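PDB 1OLT: oxygen-independent coproporphyrinogen III oxidase from Escherichia coli, which catalyses the anaerobic, S-adenosylmethionine-dependent oxidative decarboxylation of two propionate groups of coproporphyrinogen III, giving protoporphyrinogen IX in heme biosynthesis. Local coordinates for residues Tyr85-Ile93 with Leu321-Ile329; Glu152-Arg160 with Asn196-Thr204. One frame throughout, in Å; residues are numbered along the deposited sequence.

How the contacts relate
Both contacts belong to the architecture around the parallel sheet of the radical SAM enzyme, with centres 26 Å apart and nearest atoms about 10 Å apart, so they do not touch. Contact 2 is nested inside the loop that contact 1 closes along the chain: helix 80-96 comes first, then helices 154-161 and 188-200, and finally strand 320-324. Contact 1 lies where strand 320-324 joins the sheet beside strand 53-62, and it ties helix 80-96 to the turn that leads to the adenine of one S-adenosylmethionine. Contact 2 joins two outer helices of the same fold, further along the sheet, and itself holds no residue of a binding site.

Contact 1 (Tyr85-Ile93 with Leu321-Ile329). With SAM (S-adenosylmethionine), chain D.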
# COMPACT_ATOMS: atom_id res chain seq x y z
N TYR A 85 14.17 18.46 5.52
CA TYR A 85 12.88 17.89 5.35
C TYR A 85 12.13 17.77 6.68
O TYR A 85 10.94 18.12 6.76
CB TYR A 85 13.01 16.53 4.65
CG TYR A 85 11.70 15.92 4.27
CD1 TYR A 85 10.96 16.45 3.26
CD2 TYR A 85 11.21 14.83 4.93
CE1 TYR A 85 9.74 15.90 2.89
CE2 TYR A 85 9.99 14.23 4.55
CZ TYR A 85 9.25 14.81 3.53
OH TYR A 85 8.04 14.27 3.11
N LEU A 86 12.80 17.31 7.73
CA LEU A 86 12.22 17.29 9.05
C LEU A 86 11.94 18.69 9.57
O LEU A 86 10.96 18.86 10.32
CB LEU A 86 13.08 16.53 10.07
CG LEU A 86 13.23 15.01 9.97
CD1 LEU A 86 13.77 14.33 11.22
CD2 LEU A 86 12.06 14.40 9.57
N ASP A 87 12.70 19.70 9.14
CA ASP A 87 12.34 21.09 9.50
C ASP A 87 10.95 21.41 8.93
O ASP A 87 10.16 22.07 9.58
CB ASP A 87 13.34 22.13 9.00
CG ASP A 87 14.66 22.07 9.71
OD1 ASP A 87 14.76 21.55 10.84
OD2 ASP A 87 15.71 22.56 9.18
N ALA A 88 10.70 21.00 7.69
CA ALA A 88 9.41 21.25 7.03
C ALA A 88 8.27 20.43 7.63
O ALA A 88 7.20 20.94 7.83
CB ALA A 88 9.51 20.98 5.56
N LEU A 89 8.53 19.18 7.94
CA LEU A 89 7.57 18.30 8.62
C LEU A 89 7.19 18.85 9.98
O LEU A 89 5.99 18.88 10.32
CB LEU A 89 8.09 16.89 8.80
CG LEU A 89 8.07 15.98 7.58
CD1 LEU A 89 8.78 14.71 7.99
CD2 LEU A 89 6.60 15.69 7.20
N GLU A 90 8.16 19.35 10.72
CA GLU A 90 7.86 20.05 11.98
C GLU A 90 6.79 21.16 11.79
O GLU A 90 5.86 21.29 12.57
CB GLU A 90 9.11 20.66 12.61
CG GLU A 90 8.82 21.46 13.89
CD GLU A 90 10.10 21.95 14.64
OE1 GLU A 90 11.21 21.98 14.06
OE2 GLU A 90 9.99 22.40 15.83
N GLN A 91 6.98 21.99 10.80
CA GLN A 91 6.06 23.09 10.54
C GLN A 91 4.68 22.53 10.07
O GLN A 91 3.63 22.95 10.56
CB GLN A 91 6.63 24.06 9.52
CG GLN A 91 7.85 24.91 10.00
CD GLN A 91 7.63 25.56 11.31
OE1 GLN A 91 6.55 26.06 11.55
NE2 GLN A 91 8.61 25.45 12.23
N GLU A 92 4.69 21.51 9.24
CA GLU A 92 3.42 20.90 8.82
C GLU A 92 2.66 20.33 10.04
O GLU A 92 1.43 20.57 10.20
CB GLU A 92 3.61 19.83 7.71
CG GLU A 92 2.31 19.35 7.13
CD GLU A 92 2.44 18.22 6.04
OE1 GLU A 92 3.57 17.75 5.75
OE2 GLU A 92 1.37 17.81 5.53
N ILE A 93 3.38 19.64 10.91
CA ILE A 93 2.82 19.00 12.05
C ILE A 93 2.26 20.06 13.00
O ILE A 93 1.09 19.96 13.51
CB ILE A 93 3.84 18.10 12.74
CG1 ILE A 93 4.06 16.85 11.87
CG2 ILE A 93 3.38 17.74 14.09
CD1 ILE A 93 5.34 16.12 12.15
N LEU A 321 -7.46 9.21 7.93
CA LEU A 321 -6.03 9.03 7.66
C LEU A 321 -5.47 10.39 7.28
O LEU A 321 -5.91 10.99 6.30
CB LEU A 321 -5.84 8.08 6.49
CG LEU A 321 -4.46 8.15 5.80
CD1 LEU A 321 -3.63 7.34 6.62
CD2 LEU A 321 -4.52 7.64 4.31
N LEU A 322 -4.54 10.88 8.09
CA LEU A 322 -3.83 12.10 7.79
C LEU A 322 -2.46 11.79 7.25
O LEU A 322 -1.63 11.13 7.90
CB LEU A 322 -3.68 12.98 9.05
CG LEU A 322 -2.89 14.24 8.84
CD1 LEU A 322 -3.59 15.26 7.91
CD2 LEU A 322 -2.54 14.91 10.22
N GLY A 323 -2.18 12.33 6.08
CA GLY A 323 -0.95 12.08 5.40
C GLY A 323 -0.12 13.35 5.44
O GLY A 323 -0.60 14.46 5.11
N MET A 324 1.13 13.21 5.87
CA MET A 324 2.07 14.36 6.02
C MET A 324 3.29 14.11 5.15
O MET A 324 3.66 12.95 4.91
CB MET A 324 2.51 14.49 7.47
CG MET A 324 1.46 15.04 8.45
SD MET A 324 1.76 14.41 10.15
CE MET A 324 0.91 12.84 10.05
N GLY A 325 3.91 15.17 4.66
CA GLY A 325 5.09 15.09 3.83
C GLY A 325 4.77 15.15 2.31
O GLY A 325 3.60 15.16 1.87
N VAL A 326 5.81 15.26 1.52
CA VAL A 326 5.66 15.42 0.10
C VAL A 326 4.90 14.20 -0.50
O VAL A 326 5.20 13.08 -0.18
CB VAL A 326 7.09 15.61 -0.59
CG1 VAL A 326 7.94 14.35 -0.53
CG2 VAL A 326 6.92 16.00 -2.01
N SER A 327 3.90 14.47 -1.35
CA SER A 327 3.01 13.52 -2.01
C SER A 327 1.99 12.84 -1.12
O SER A 327 1.15 12.12 -1.65
CB SER A 327 3.77 12.45 -2.79
OG SER A 327 4.22 11.37 -1.96
N ALA A 328 2.00 13.10 0.19
CA ALA A 328 1.15 12.36 1.11
C ALA A 328 -0.31 12.59 0.86
O ALA A 328 -0.77 13.71 0.73
CB ALA A 328 1.50 12.62 2.54
N ILE A 329 -1.03 11.47 0.78
CA ILE A 329 -2.51 11.45 0.70
C ILE A 329 -3.21 11.23 2.02
O ILE A 329 -2.82 10.37 2.81
CB ILE A 329 -2.98 10.38 -0.31
CG1 ILE A 329 -2.43 10.73 -1.70
CG2 ILE A 329 -4.49 10.41 -0.47
CD1 ILE A 329 -2.44 9.51 -2.72
N SAM D . 2.87 1.91 -4.96
CA SAM D . 3.67 0.70 -5.23
C SAM D . 3.37 0.12 -6.63
O SAM D . 4.24 -0.04 -7.51
OXT SAM D . 2.22 -0.21 -7.01
CB SAM D . 3.43 -0.36 -4.12
CG SAM D . 3.97 0.02 -2.70
SD SAM D . 2.68 0.45 -1.49
CE SAM D . 2.49 -1.12 -0.57
C5' SAM D . 3.39 1.49 -0.15
C4' SAM D . 3.89 2.83 -0.68
O4' SAM D . 2.75 3.54 -1.11
C3' SAM D . 4.55 3.72 0.37
O3' SAM D . 5.88 3.31 0.65
C2' SAM D . 4.37 5.06 -0.29
O2' SAM D . 5.27 5.20 -1.35
C1' SAM D . 2.94 4.95 -0.85
N9 SAM D . 1.93 5.38 0.10
C8 SAM D . 1.37 4.67 1.09
N7 SAM D . 0.47 5.48 1.77
C5 SAM D . 0.48 6.66 1.21
C6 SAM D . -0.20 7.82 1.48
N6 SAM D . -1.11 7.93 2.44
N1 SAM D . 0.07 8.88 0.70
C2 SAM D . 0.97 8.82 -0.30
N3 SAM D . 1.66 7.70 -0.56
C4 SAM D . 1.40 6.64 0.18
O HOH W 1 -1.07 16.96 6.42
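Beside strand 53-62 of the radical SAM sheet, where the chain turns after strand 320-324 next to the cofactor site, Glu92 and Tyr85 of helix 80-96 grip the backbone amides of Gly325 and Val326. Glu92 OE1 accepts the N-H of Gly325 N at 2.8 Å, on the syn side and 19° out of the carboxylate plane. CG stands opposite the backbone N (chi1 -171°) and the chain runs on extended, which carries the carboxylate to the Gly325 amide. Its other oxygen, OE2, is 2.7 Å from a water that also lies 2.9 Å from Gly323 O. Tyr346 and Asn339 bind OE1 and OE2 respectively, so this buried acid is held on both oxygens. With an alanine here the carboxylate is gone, and the buried Gly325 amide would probably lose its acceptor, as would the water. Helix 80-96 belongs to the beta-alpha-beta crossover from strand 53-62 to strand 105-112, and strand 320-324 pairs in parallel with strand 53-62. Two turns earlier on the helix, Tyr85 OH accepts the N-H of Val326 N at 2.9 Å, near the plane of its ring, and is also hydrogen-bonded to the carbonyl of His58. Between the two polar grips, Leu89 CD2 packs 3.7 Å from Gly325 N, whose residue has a positive phi that suits glycine. Ile93 CG1 meets Met324 SD, in one of its two conformers, at 3.8 Å, the side chains crossing at about a right angle. From Gly325 to Ala328 the chain makes a type II turn, and Ile329 just beyond it reads the adenine edge: Ile329 N donates to SAM N1 at 2.8 Å, almost straight at 170°, while SAM N6 returns a bond to Ile329 O at 3.0 Å.

Contact 2 (Glu152-Arg160 with Asn196-Thr204); sequences ELDVLDHLR and NHAREIGFT
Leu156 and Leu159 of helix 154-161 meet Ala198, Ile201 and Phe203 in the tight, inward half of this helix pair. Leu156 CD1 rests 3.9 Å from Ala198 CB, and Leu156 CB lies as far from Ile201 CD1. The Phe203 ring turns its edge to Leu156 O and to Leu159 CB, 4.1 Å from its CZ; Leu167 of strand 166-172 lies beneath Leu156 and Ala198. The helices, crossing at -33°, follow strands 140-146 and 166-172 of the radical SAM fold, neighbours in the parallel sheet. Helix 188-200 ends in a Schellman motif, with Gly202 at positive phi as the C' residue and Phe203 N bonded to Ala198 O. Arg160 spans this end: bent at chi2 (81°), it lays CD over one face of Phe203, a CH-pi contact 3.9 Å from the ring centroid, while NE donates to Ile201 O at 3.0 Å and NH1 reaches Phe164 O. The outer side is polar and partly open to solvent, yet firmly bonded: His197 NE2 donates in its ring plane to the syn side of Asp157 OD1 at 2.7 Å. Looseness is left to Leu153, which merely brushes the imidazole, its CB 4.0 Å from His197 CD2.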
# COMPACT_ATOMS: atom_id res chain seq x y z
N GLU A 152 22.77 -0.34 9.74
CA GLU A 152 23.35 -1.23 10.74
C GLU A 152 22.20 -1.96 11.45
O GLU A 152 21.09 -1.42 11.58
CB GLU A 152 24.20 -0.43 11.73
CG GLU A 152 25.51 0.09 11.15
CD GLU A 152 26.20 -0.95 10.30
OE1 GLU A 152 26.59 -1.99 10.87
OE2 GLU A 152 26.31 -0.74 9.06
N LEU A 153 22.45 -3.17 11.89
CA LEU A 153 21.43 -3.94 12.62
C LEU A 153 20.88 -3.18 13.84
O LEU A 153 19.70 -3.31 14.14
CB LEU A 153 22.02 -5.26 13.13
CG LEU A 153 22.30 -6.37 12.12
CD1 LEU A 153 22.93 -7.59 12.88
CD2 LEU A 153 21.14 -6.81 11.44
N ASP A 154 21.70 -2.39 14.55
CA ASP A 154 21.20 -1.69 15.73
C ASP A 154 20.22 -0.60 15.46
O ASP A 154 19.62 -0.11 16.38
CB ASP A 154 22.33 -1.26 16.68
CG ASP A 154 23.08 -0.06 16.18
OD1 ASP A 154 22.74 0.58 15.15
OD2 ASP A 154 24.07 0.33 16.80
N VAL A 155 20.01 -0.20 14.21
CA VAL A 155 18.91 0.69 13.87
C VAL A 155 17.55 0.03 14.21
O VAL A 155 16.59 0.72 14.59
CB VAL A 155 18.97 1.20 12.39
CG1 VAL A 155 17.71 1.98 11.96
CG2 VAL A 155 20.23 2.03 12.13
N LEU A 156 17.45 -1.30 14.06
CA LEU A 156 16.23 -2.00 14.45
C LEU A 156 15.97 -1.91 15.94
O LEU A 156 14.82 -1.68 16.34
CB LEU A 156 16.27 -3.47 14.01
CG LEU A 156 16.41 -3.69 12.49
CD1 LEU A 156 16.37 -5.18 12.23
CD2 LEU A 156 15.46 -2.92 11.63
N ASP A 157 17.00 -2.06 16.78
CA ASP A 157 16.83 -1.86 18.22
C ASP A 157 16.34 -0.42 18.52
O ASP A 157 15.49 -0.22 19.34
CB ASP A 157 18.10 -2.14 19.00
CG ASP A 157 18.64 -3.56 18.72
OD1 ASP A 157 19.29 -3.81 17.69
OD2 ASP A 157 18.39 -4.47 19.46
N HIS A 158 16.87 0.54 17.81
CA HIS A 158 16.47 1.93 18.01
C HIS A 158 15.02 2.14 17.60
O HIS A 158 14.27 2.81 18.30
CB HIS A 158 17.31 2.83 17.20
CG HIS A 158 17.08 4.29 17.48
ND1 HIS A 158 17.53 4.89 18.63
CD2 HIS A 158 16.46 5.26 16.77
CE1 HIS A 158 17.21 6.17 18.62
NE2 HIS A 158 16.56 6.43 17.49
N LEU A 159 14.59 1.57 16.46
CA LEU A 159 13.19 1.66 16.05
C LEU A 159 12.26 1.04 17.10
O LEU A 159 11.19 1.57 17.43
CB LEU A 159 12.95 0.97 14.68
CG LEU A 159 13.72 1.66 13.55
CD1 LEU A 159 13.78 0.79 12.34
CD2 LEU A 159 13.03 2.98 13.25
N ARG A 160 12.63 -0.12 17.57
CA ARG A 160 11.90 -0.74 18.64
C ARG A 160 11.80 0.14 19.90
O ARG A 160 10.72 0.27 20.52
CB ARG A 160 12.58 -2.02 18.97
CG ARG A 160 11.69 -2.92 19.51
CD ARG A 160 10.82 -3.72 18.45
NE ARG A 160 10.04 -4.57 19.36
CZ ARG A 160 8.91 -4.18 19.93
NH1 ARG A 160 8.34 -3.01 19.60
NH2 ARG A 160 8.32 -4.97 20.78
N ASN A 196 16.08 -11.75 10.71
CA ASN A 196 16.14 -12.56 11.90
C ASN A 196 16.40 -11.74 13.22
O ASN A 196 15.86 -12.05 14.26
CB ASN A 196 17.12 -13.71 11.68
CG ASN A 196 16.51 -14.81 10.74
OD1 ASN A 196 17.04 -15.08 9.66
ND2 ASN A 196 15.36 -15.39 11.16
N HIS A 197 17.15 -10.66 13.14
CA HIS A 197 17.32 -9.76 14.25
C HIS A 197 15.97 -9.04 14.57
O HIS A 197 15.61 -8.86 15.76
CB HIS A 197 18.46 -8.72 13.98
CG HIS A 197 18.78 -7.85 15.15
ND1 HIS A 197 19.02 -8.36 16.41
CD2 HIS A 197 18.89 -6.51 15.25
CE1 HIS A 197 19.28 -7.36 17.24
NE2 HIS A 197 19.19 -6.24 16.56
N ALA A 198 15.25 -8.63 13.54
CA ALA A 198 13.95 -7.98 13.72
C ALA A 198 13.05 -8.92 14.50
O ALA A 198 12.46 -8.53 15.46
CB ALA A 198 13.32 -7.64 12.40
N ARG A 199 13.01 -10.19 14.12
CA ARG A 199 12.21 -11.20 14.79
C ARG A 199 12.66 -11.40 16.24
O ARG A 199 11.81 -11.47 17.18
CB ARG A 199 12.30 -12.53 14.00
CG ARG A 199 11.45 -13.61 14.55
CD ARG A 199 11.64 -15.09 13.94
NE ARG A 199 12.14 -15.16 12.56
CZ ARG A 199 11.36 -15.23 11.47
NH1 ARG A 199 10.02 -15.18 11.54
NH2 ARG A 199 11.94 -15.32 10.29
N GLU A 200 13.96 -11.50 16.44
CA GLU A 200 14.52 -11.72 17.76
C GLU A 200 14.20 -10.60 18.75
O GLU A 200 14.00 -10.87 19.91
CB GLU A 200 16.02 -12.01 17.67
CG GLU A 200 16.28 -13.43 17.16
CD GLU A 200 17.71 -13.86 17.31
OE1 GLU A 200 18.59 -13.04 17.00
OE2 GLU A 200 17.95 -15.02 17.77
N ILE A 201 14.10 -9.36 18.28
CA ILE A 201 13.79 -8.23 19.19
C ILE A 201 12.28 -7.88 19.23
O ILE A 201 11.92 -6.90 19.82
CB ILE A 201 14.65 -6.98 18.90
CG1 ILE A 201 14.31 -6.38 17.59
CG2 ILE A 201 16.16 -7.35 18.98
CD1 ILE A 201 15.18 -5.20 17.33
N GLY A 202 11.44 -8.73 18.65
CA GLY A 202 10.01 -8.61 18.89
C GLY A 202 9.19 -7.96 17.77
O GLY A 202 8.00 -7.76 17.95
N PHE A 203 9.78 -7.63 16.63
CA PHE A 203 8.93 -7.23 15.49
C PHE A 203 8.06 -8.43 15.05
O PHE A 203 8.55 -9.56 15.03
CB PHE A 203 9.73 -6.77 14.31
CG PHE A 203 10.25 -5.38 14.44
CD1 PHE A 203 9.48 -4.30 14.05
CD2 PHE A 203 11.54 -5.16 14.93
CE1 PHE A 203 9.96 -2.98 14.17
CE2 PHE A 203 12.08 -3.88 15.03
CZ PHE A 203 11.29 -2.75 14.68
N THR A 204 6.78 -8.18 14.78
CA THR A 204 5.83 -9.20 14.25
C THR A 204 5.20 -8.68 12.99
O THR A 204 5.26 -7.53 12.70
CB THR A 204 4.70 -9.51 15.25
OG1 THR A 204 4.08 -8.30 15.65
CG2 THR A 204 5.22 -10.07 16.53